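Local coordinates for McyG protein (Microcystis aeruginosa PCC 7806, PDB 4R0M) that probably activates a phenylpropanoid-type starter acid or phenylalanine as its adenylate and loads it onto a peptidyl carrier domain in microcystin synthesis, at residues A[216-229]-A[259-273]. Numbering follows the deposited sequence.
Sequences EVTLNWMPLDHVGA and WLELIQKHQVSISWS. With FA5 (adenosine-5'-[phenylalaninyl-phosphate]), chain C.
Strands 217-220 and 270-273 are parallel neighbours in the mixed sheet of the adenylation domain; strand 270-273 and the loop and helix after strand 217-220 supply W272, H226 and G228 to the phenylalanyl-adenylate pocket. At the opposite end S269 OG is gripped twice, giving its proton to E216 OE1 at 2.7 Å and taking one from V217 N in a nearly straight bond (168°). V217 O answers with two backbone bonds, from S269 N and I270 N, and L219 N continues the ladder to I270 O at 3.0 Å. The carboxylate of E216 also forms a salt bridge with K299.

Helix 258-265 covers the L219 side of the sheet: L219 CD1 rests on L262 CB of the helix, L219 CB meets V268 CG1 of the connecting loop, and L219 CD2 approaches the indole of W259 obliquely, 3.7 Å from NE1. S271 OG donates to L219 O and accepts from W259 NE1; it lies in the W259 ring plane, a bond that fixes the turn of the indole. W221, with CG wedged between backbone N and carbonyl carbon (chi1 64°), brings NE1 over the face of W259, an edge-to-face pair with five-membered ring centroids 4.3 Å apart and planes at 51°.

Near the ligand, W272 is sandwiched. The selenomethionine at M222 lays CG over one face, 3.8 Å from the six-membered ring centroid, while CD2 of the ligand's phenyl ring sits over the other, offset toward the rim, 3.3 Å from W272 CZ2. W272 NE1 is anchored by A304 O. H226 N-caps helix 227-240 through ND1, leaving NE2 a weak bond to OP3 of the adenylate; strand end and helix N-terminus thus wall the acyl-adenylate site of this ANL-family domain.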
loop_
_atom_site.group_PDB
_atom_site.type_symbol
_atom_site.label_atom_id
_atom_site.label_comp_id
_atom_site.label_asym_id
_atom_site.label_seq_id
_atom_site.Cartn_x
_atom_site.Cartn_y
_atom_site.Cartn_z
ATOM N N GLU A 216 17.992 12.785 -6.225
ATOM C CA GLU A 216 16.953 12.479 -5.238
ATOM C C GLU A 216 17.409 11.403 -4.263
ATOM O O GLU A 216 18.256 10.568 -4.587
ATOM C CB GLU A 216 15.644 12.028 -5.905
ATOM C CG GLU A 216 15.037 12.988 -6.922
ATOM C CD GLU A 216 14.617 14.328 -6.344
ATOM O OE1 GLU A 216 14.594 14.481 -5.105
ATOM O OE2 GLU A 216 14.307 15.238 -7.146
ATOM N N VAL A 217 16.850 11.443 -3.060
ATOM C CA VAL A 217 17.043 10.386 -2.077
ATOM C C VAL A 217 15.665 9.916 -1.614
ATOM O O VAL A 217 14.939 10.652 -0.943
ATOM C CB VAL A 217 17.892 10.857 -0.876
ATOM C CG1 VAL A 217 18.072 9.726 0.126
ATOM C CG2 VAL A 217 19.250 11.378 -1.336
ATOM N N THR A 218 15.302 8.698 -2.008
ATOM C CA THR A 218 14.016 8.116 -1.631
ATOM C C THR A 218 14.163 7.240 -0.394
ATOM O O THR A 218 15.189 6.583 -0.211
ATOM C CB THR A 218 13.389 7.281 -2.769
ATOM O OG1 THR A 218 14.211 6.141 -3.047
ATOM C CG2 THR A 218 13.225 8.111 -4.039
ATOM N N LEU A 219 13.135 7.246 0.453
ATOM C CA LEU A 219 13.076 6.366 1.618
ATOM C C LEU A 219 11.722 5.667 1.702
ATOM O O LEU A 219 10.672 6.317 1.748
ATOM C CB LEU A 219 13.377 7.135 2.912
ATOM C CG LEU A 219 13.385 6.366 4.242
ATOM C CD1 LEU A 219 14.384 6.966 5.218
ATOM C CD2 LEU A 219 12.001 6.304 4.877
ATOM N N ASN A 220 11.763 4.337 1.721
ATOM C CA ASN A 220 10.576 3.517 1.893
ATOM C C ASN A 220 10.621 2.744 3.205
ATOM O O ASN A 220 11.664 2.203 3.581
ATOM C CB ASN A 220 10.427 2.533 0.733
ATOM C CG ASN A 220 9.289 1.551 0.945
ATOM O OD1 ASN A 220 8.120 1.929 0.966
ATOM N ND2 ASN A 220 9.631 0.281 1.111
ATOM N N TRP A 221 9.486 2.693 3.895
ATOM C CA TRP A 221 9.366 1.847 5.079
ATOM C C TRP A 221 8.148 0.960 5.041
ATOM O O TRP A 221 7.775 0.360 6.046
ATOM C CB TRP A 221 9.453 2.667 6.363
ATOM C CG TRP A 221 8.334 3.656 6.564
ATOM C CD1 TRP A 221 8.164 4.890 5.942
ATOM C CD2 TRP A 221 7.199 3.537 7.492
ATOM N NE1 TRP A 221 7.030 5.515 6.394
ATOM C CE2 TRP A 221 6.405 4.759 7.325
ATOM C CE3 TRP A 221 6.769 2.569 8.398
ATOM C CZ2 TRP A 221 5.242 4.983 8.050
ATOM C CZ3 TRP A 221 5.594 2.807 9.122
ATOM C CH2 TRP A 221 4.851 3.983 8.951
HETATM N N MSE A 222 7.531 0.821 3.889
HETATM C CA MSE A 222 6.438 -0.093 3.680
HETATM C C MSE A 222 6.960 -1.406 3.249
HETATM O O MSE A 222 8.028 -1.441 2.730
HETATM C CB MSE A 222 5.530 0.412 2.587
HETATM C CG MSE A 222 4.720 1.647 2.949
HETATM SE SE MSE A 222 3.507 1.612 4.455
HETATM C CE MSE A 222 4.562 2.627 5.662
ATOM N N PRO A 223 6.258 -2.490 3.472
ATOM C CA PRO A 223 6.768 -3.801 3.055
ATOM C C PRO A 223 6.948 -3.896 1.540
ATOM O O PRO A 223 6.171 -3.315 0.782
ATOM C CB PRO A 223 5.695 -4.786 3.545
ATOM C CG PRO A 223 4.494 -3.959 3.839
ATOM C CD PRO A 223 4.997 -2.602 4.226
ATOM N N LEU A 224 7.968 -4.639 1.122
ATOM C CA LEU A 224 8.416 -4.647 -0.268
ATOM C C LEU A 224 7.490 -5.339 -1.260
ATOM O O LEU A 224 7.643 -5.161 -2.464
ATOM C CB LEU A 224 9.829 -5.232 -0.370
ATOM C CG LEU A 224 10.995 -4.429 0.216
ATOM C CD1 LEU A 224 12.292 -5.185 -0.001
ATOM C CD2 LEU A 224 11.094 -3.041 -0.394
ATOM N N ASP A 225 6.535 -6.125 -0.767
ATOM C CA ASP A 225 5.595 -6.823 -1.652
ATOM C C ASP A 225 4.535 -5.894 -2.241
ATOM O O ASP A 225 3.886 -6.240 -3.224
ATOM C CB ASP A 225 4.923 -7.998 -0.934
ATOM C CG ASP A 225 4.230 -7.581 0.341
ATOM O OD1 ASP A 225 4.920 -7.472 1.379
ATOM O OD2 ASP A 225 2.998 -7.369 0.307
ATOM N N HIS A 226 4.360 -4.722 -1.638
ATOM C CA HIS A 226 3.374 -3.760 -2.118
ATOM C C HIS A 226 3.876 -2.933 -3.277
ATOM O O HIS A 226 5.063 -2.612 -3.356
ATOM C CB HIS A 226 2.914 -2.864 -0.984
ATOM C CG HIS A 226 1.696 -2.049 -1.320
ATOM N ND1 HIS A 226 1.777 -0.807 -1.826
ATOM C CD2 HIS A 226 0.337 -2.347 -1.217
ATOM C CE1 HIS A 226 0.539 -0.328 -2.035
ATOM N NE2 HIS A 226 -0.344 -1.271 -1.659
ATOM N N VAL A 227 2.960 -2.573 -4.174
ATOM C CA VAL A 227 3.282 -1.851 -5.416
ATOM C C VAL A 227 3.982 -0.496 -5.210
ATOM O O VAL A 227 4.792 -0.077 -6.043
ATOM C CB VAL A 227 2.022 -1.696 -6.309
ATOM C CG1 VAL A 227 1.050 -0.679 -5.725
ATOM C CG2 VAL A 227 2.400 -1.332 -7.738
ATOM N N GLY A 228 3.678 0.173 -4.098
ATOM C CA GLY A 228 4.277 1.466 -3.777
ATOM C C GLY A 228 5.753 1.364 -3.439
ATOM O O GLY A 228 6.525 2.287 -3.710
ATOM N N ALA A 229 6.138 0.237 -2.848
ATOM C CA ALA A 229 7.523 -0.026 -2.474
ATOM C C ALA A 229 8.335 -0.585 -3.646
ATOM O O ALA A 229 9.524 -0.298 -3.772
ATOM C CB ALA A 229 7.575 -0.975 -1.286
ATOM N N TRP A 259 11.413 7.607 11.674
ATOM C CA TRP A 259 11.145 8.036 10.306
ATOM C C TRP A 259 11.665 9.427 10.072
ATOM O O TRP A 259 12.293 9.692 9.047
ATOM C CB TRP A 259 9.649 7.960 10.012
ATOM C CG TRP A 259 9.272 8.224 8.571
ATOM C CD1 TRP A 259 10.074 8.087 7.438
ATOM C CD2 TRP A 259 7.959 8.642 8.055
ATOM N NE1 TRP A 259 9.376 8.402 6.302
ATOM C CE2 TRP A 259 8.104 8.740 6.596
ATOM C CE3 TRP A 259 6.731 8.943 8.631
ATOM C CZ2 TRP A 259 7.051 9.121 5.776
ATOM C CZ3 TRP A 259 5.677 9.328 7.793
ATOM C CH2 TRP A 259 5.836 9.416 6.400
ATOM N N LEU A 260 11.412 10.317 11.030
ATOM C CA LEU A 260 11.894 11.696 10.982
ATOM C C LEU A 260 13.412 11.766 11.138
ATOM O O LEU A 260 14.074 12.593 10.505
ATOM C CB LEU A 260 11.209 12.533 12.068
ATOM C CG LEU A 260 9.922 13.313 11.752
ATOM C CD1 LEU A 260 8.946 12.553 10.861
ATOM C CD2 LEU A 260 9.245 13.740 13.047
ATOM N N GLU A 261 13.948 10.889 11.984
ATOM C CA GLU A 261 15.385 10.779 12.214
ATOM C C GLU A 261 16.117 10.380 10.931
ATOM O O GLU A 261 17.168 10.938 10.605
ATOM C CB GLU A 261 15.655 9.760 13.328
ATOM C CG GLU A 261 17.126 9.461 13.597
ATOM C CD GLU A 261 17.786 10.439 14.557
ATOM O OE1 GLU A 261 17.207 11.508 14.849
ATOM O OE2 GLU A 261 18.902 10.132 15.030
ATOM N N LEU A 262 15.547 9.417 10.209
ATOM C CA LEU A 262 16.155 8.904 8.984
ATOM C C LEU A 262 16.059 9.884 7.815
ATOM O O LEU A 262 16.959 9.934 6.972
ATOM C CB LEU A 262 15.558 7.545 8.612
ATOM C CG LEU A 262 15.949 6.351 9.496
ATOM C CD1 LEU A 262 14.973 5.201 9.292
ATOM C CD2 LEU A 262 17.385 5.901 9.255
ATOM N N ILE A 263 14.978 10.663 7.773
ATOM C CA ILE A 263 14.836 11.735 6.785
ATOM C C ILE A 263 15.944 12.778 6.981
ATOM O O ILE A 263 16.563 13.222 6.012
ATOM C CB ILE A 263 13.441 12.403 6.847
ATOM C CG1 ILE A 263 12.358 11.429 6.366
ATOM C CG2 ILE A 263 13.406 13.674 6.005
ATOM C CD1 ILE A 263 10.951 11.804 6.783
ATOM N N GLN A 264 16.192 13.137 8.238
ATOM C CA GLN A 264 17.215 14.112 8.605
ATOM C C GLN A 264 18.628 13.592 8.336
ATOM O O GLN A 264 19.441 14.285 7.717
ATOM C CB GLN A 264 17.070 14.489 10.082
ATOM C CG GLN A 264 18.083 15.510 10.577
ATOM C CD GLN A 264 18.028 15.710 12.081
ATOM O OE1 GLN A 264 17.539 16.732 12.559
ATOM N NE2 GLN A 264 18.525 14.729 12.833
ATOM N N LYS A 265 18.903 12.377 8.808
ATOM C CA LYS A 265 20.224 11.757 8.715
ATOM C C LYS A 265 20.680 11.536 7.271
ATOM O O LYS A 265 21.853 11.736 6.949
ATOM C CB LYS A 265 20.230 10.426 9.474
ATOM C CG LYS A 265 21.583 9.735 9.543
ATOM C CD LYS A 265 21.454 8.317 10.073
ATOM C CE LYS A 265 22.797 7.604 10.070
ATOM N NZ LYS A 265 22.721 6.266 10.720
ATOM N N HIS A 266 19.752 11.124 6.413
ATOM C CA HIS A 266 20.079 10.766 5.034
ATOM C C HIS A 266 19.692 11.816 4.033
ATOM O O HIS A 266 19.810 11.598 2.824
ATOM C CB HIS A 266 19.431 9.438 4.672
ATOM C CG HIS A 266 20.069 8.250 5.345
ATOM N ND1 HIS A 266 21.142 7.623 4.837
ATOM C CD2 HIS A 266 19.745 7.584 6.524
ATOM C CE1 HIS A 266 21.492 6.607 5.644
ATOM N NE2 HIS A 266 20.636 6.582 6.676
ATOM N N GLN A 267 19.238 12.967 4.528
ATOM C CA GLN A 267 18.785 14.070 3.678
ATOM C C GLN A 267 17.807 13.582 2.607
ATOM O O GLN A 267 18.018 13.775 1.407
ATOM C CB GLN A 267 19.979 14.825 3.068
ATOM C CG GLN A 267 20.732 15.701 4.063
ATOM C CD GLN A 267 19.889 16.850 4.587
ATOM O OE1 GLN A 267 19.473 16.852 5.745
ATOM N NE2 GLN A 267 19.619 17.827 3.728
ATOM N N VAL A 268 16.737 12.940 3.073
ATOM C CA VAL A 268 15.734 12.320 2.211
ATOM C C VAL A 268 14.836 13.377 1.575
ATOM O O VAL A 268 14.375 14.300 2.249
ATOM C CB VAL A 268 14.908 11.283 3.004
ATOM C CG1 VAL A 268 13.729 10.762 2.193
ATOM C CG2 VAL A 268 15.802 10.133 3.449
ATOM N N SER A 269 14.600 13.237 0.274
ATOM C CA SER A 269 13.814 14.207 -0.489
ATOM C C SER A 269 12.435 13.683 -0.894
ATOM O O SER A 269 11.523 14.470 -1.150
ATOM C CB SER A 269 14.587 14.651 -1.735
ATOM O OG SER A 269 14.896 13.543 -2.565
ATOM N N ILE A 270 12.306 12.358 -0.971
ATOM C CA ILE A 270 11.058 11.704 -1.377
ATOM C C ILE A 270 10.741 10.555 -0.419
ATOM O O ILE A 270 11.578 9.675 -0.200
ATOM C CB ILE A 270 11.134 11.145 -2.821
ATOM C CG1 ILE A 270 11.494 12.246 -3.828
ATOM C CG2 ILE A 270 9.821 10.468 -3.209
ATOM C CD1 ILE A 270 11.905 11.722 -5.190
ATOM N N SER A 271 9.537 10.570 0.148
ATOM C CA SER A 271 9.077 9.482 1.013
ATOM C C SER A 271 7.556 9.336 0.954
ATOM O O SER A 271 6.877 10.126 0.294
ATOM C CB SER A 271 9.556 9.680 2.456
ATOM O OG SER A 271 9.548 8.444 3.154
ATOM N N TRP A 272 7.033 8.324 1.647
ATOM C CA TRP A 272 5.614 7.973 1.569
ATOM C C TRP A 272 5.133 7.137 2.727
ATOM O O TRP A 272 5.868 6.299 3.260
ATOM C CB TRP A 272 5.321 7.275 0.234
ATOM C CG TRP A 272 4.099 6.385 0.223
ATOM C CD1 TRP A 272 2.763 6.760 0.386
ATOM C CD2 TRP A 272 4.061 4.933 0.019
ATOM N NE1 TRP A 272 1.936 5.669 0.309
ATOM C CE2 TRP A 272 2.647 4.544 0.090
ATOM C CE3 TRP A 272 5.021 3.952 -0.205
ATOM C CZ2 TRP A 272 2.241 3.226 -0.056
ATOM C CZ3 TRP A 272 4.597 2.626 -0.352
ATOM C CH2 TRP A 272 3.241 2.275 -0.281
ATOM N N SER A 273 3.886 7.389 3.128
ATOM C CA SER A 273 3.130 6.520 4.031
ATOM C C SER A 273 1.633 6.777 3.840
ATOM O O SER A 273 1.248 7.819 3.300
ATOM C CB SER A 273 3.521 6.769 5.490
ATOM O OG SER A 273 2.826 7.879 6.030
HETATM C C FA5 C . -2.465 0.884 -2.821
HETATM O O FA5 C . -2.851 0.957 -1.661
HETATM C CA FA5 C . -1.923 2.107 -3.516
HETATM N N FA5 C . -2.920 3.127 -3.295
HETATM C CB FA5 C . -0.590 2.578 -2.917
HETATM C CG FA5 C . 0.027 3.893 -3.411
HETATM C CD1 FA5 C . -0.677 4.870 -4.116
HETATM C CD2 FA5 C . 1.377 4.142 -3.129
HETATM C CE1 FA5 C . -0.048 6.051 -4.532
HETATM C CE2 FA5 C . 2.014 5.321 -3.534
HETATM C CZ FA5 C . 1.296 6.282 -4.242
HETATM P P FA5 C . -3.885 -1.354 -3.432
HETATM O OP1 FA5 C . -3.735 -2.290 -2.263
HETATM O OP2 FA5 C . -4.115 -1.937 -4.804
HETATM O OP3 FA5 C . -2.571 -0.403 -3.509
HETATM O "O5'" FA5 C . -5.120 -0.381 -3.077
HETATM C "C5'" FA5 C . -5.609 0.605 -3.982
HETATM C "C4'" FA5 C . -6.817 1.276 -3.345
HETATM O "O4'" FA5 C . -6.463 2.024 -2.175
HETATM C "C3'" FA5 C . -7.482 2.286 -4.257
HETATM O "O3'" FA5 C . -8.361 1.666 -5.194
HETATM C "C2'" FA5 C . -8.226 3.155 -3.270
HETATM O "O2'" FA5 C . -9.476 2.553 -2.913
HETATM C "C1'" FA5 C . -7.329 3.156 -2.050
HETATM N N9 FA5 C . -6.543 4.417 -2.039
HETATM C C8 FA5 C . -5.255 4.544 -2.407
HETATM N N7 FA5 C . -4.823 5.822 -2.281
HETATM C C5 FA5 C . -5.858 6.551 -1.826
HETATM C C6 FA5 C . -6.096 7.973 -1.472
HETATM N N6 FA5 C . -5.115 8.897 -1.583
HETATM N N1 FA5 C . -7.330 8.321 -1.034
HETATM C C2 FA5 C . -8.323 7.414 -0.920
HETATM N N3 FA5 C . -8.176 6.109 -1.217
HETATM C C4 FA5 C . -6.991 5.622 -1.671
#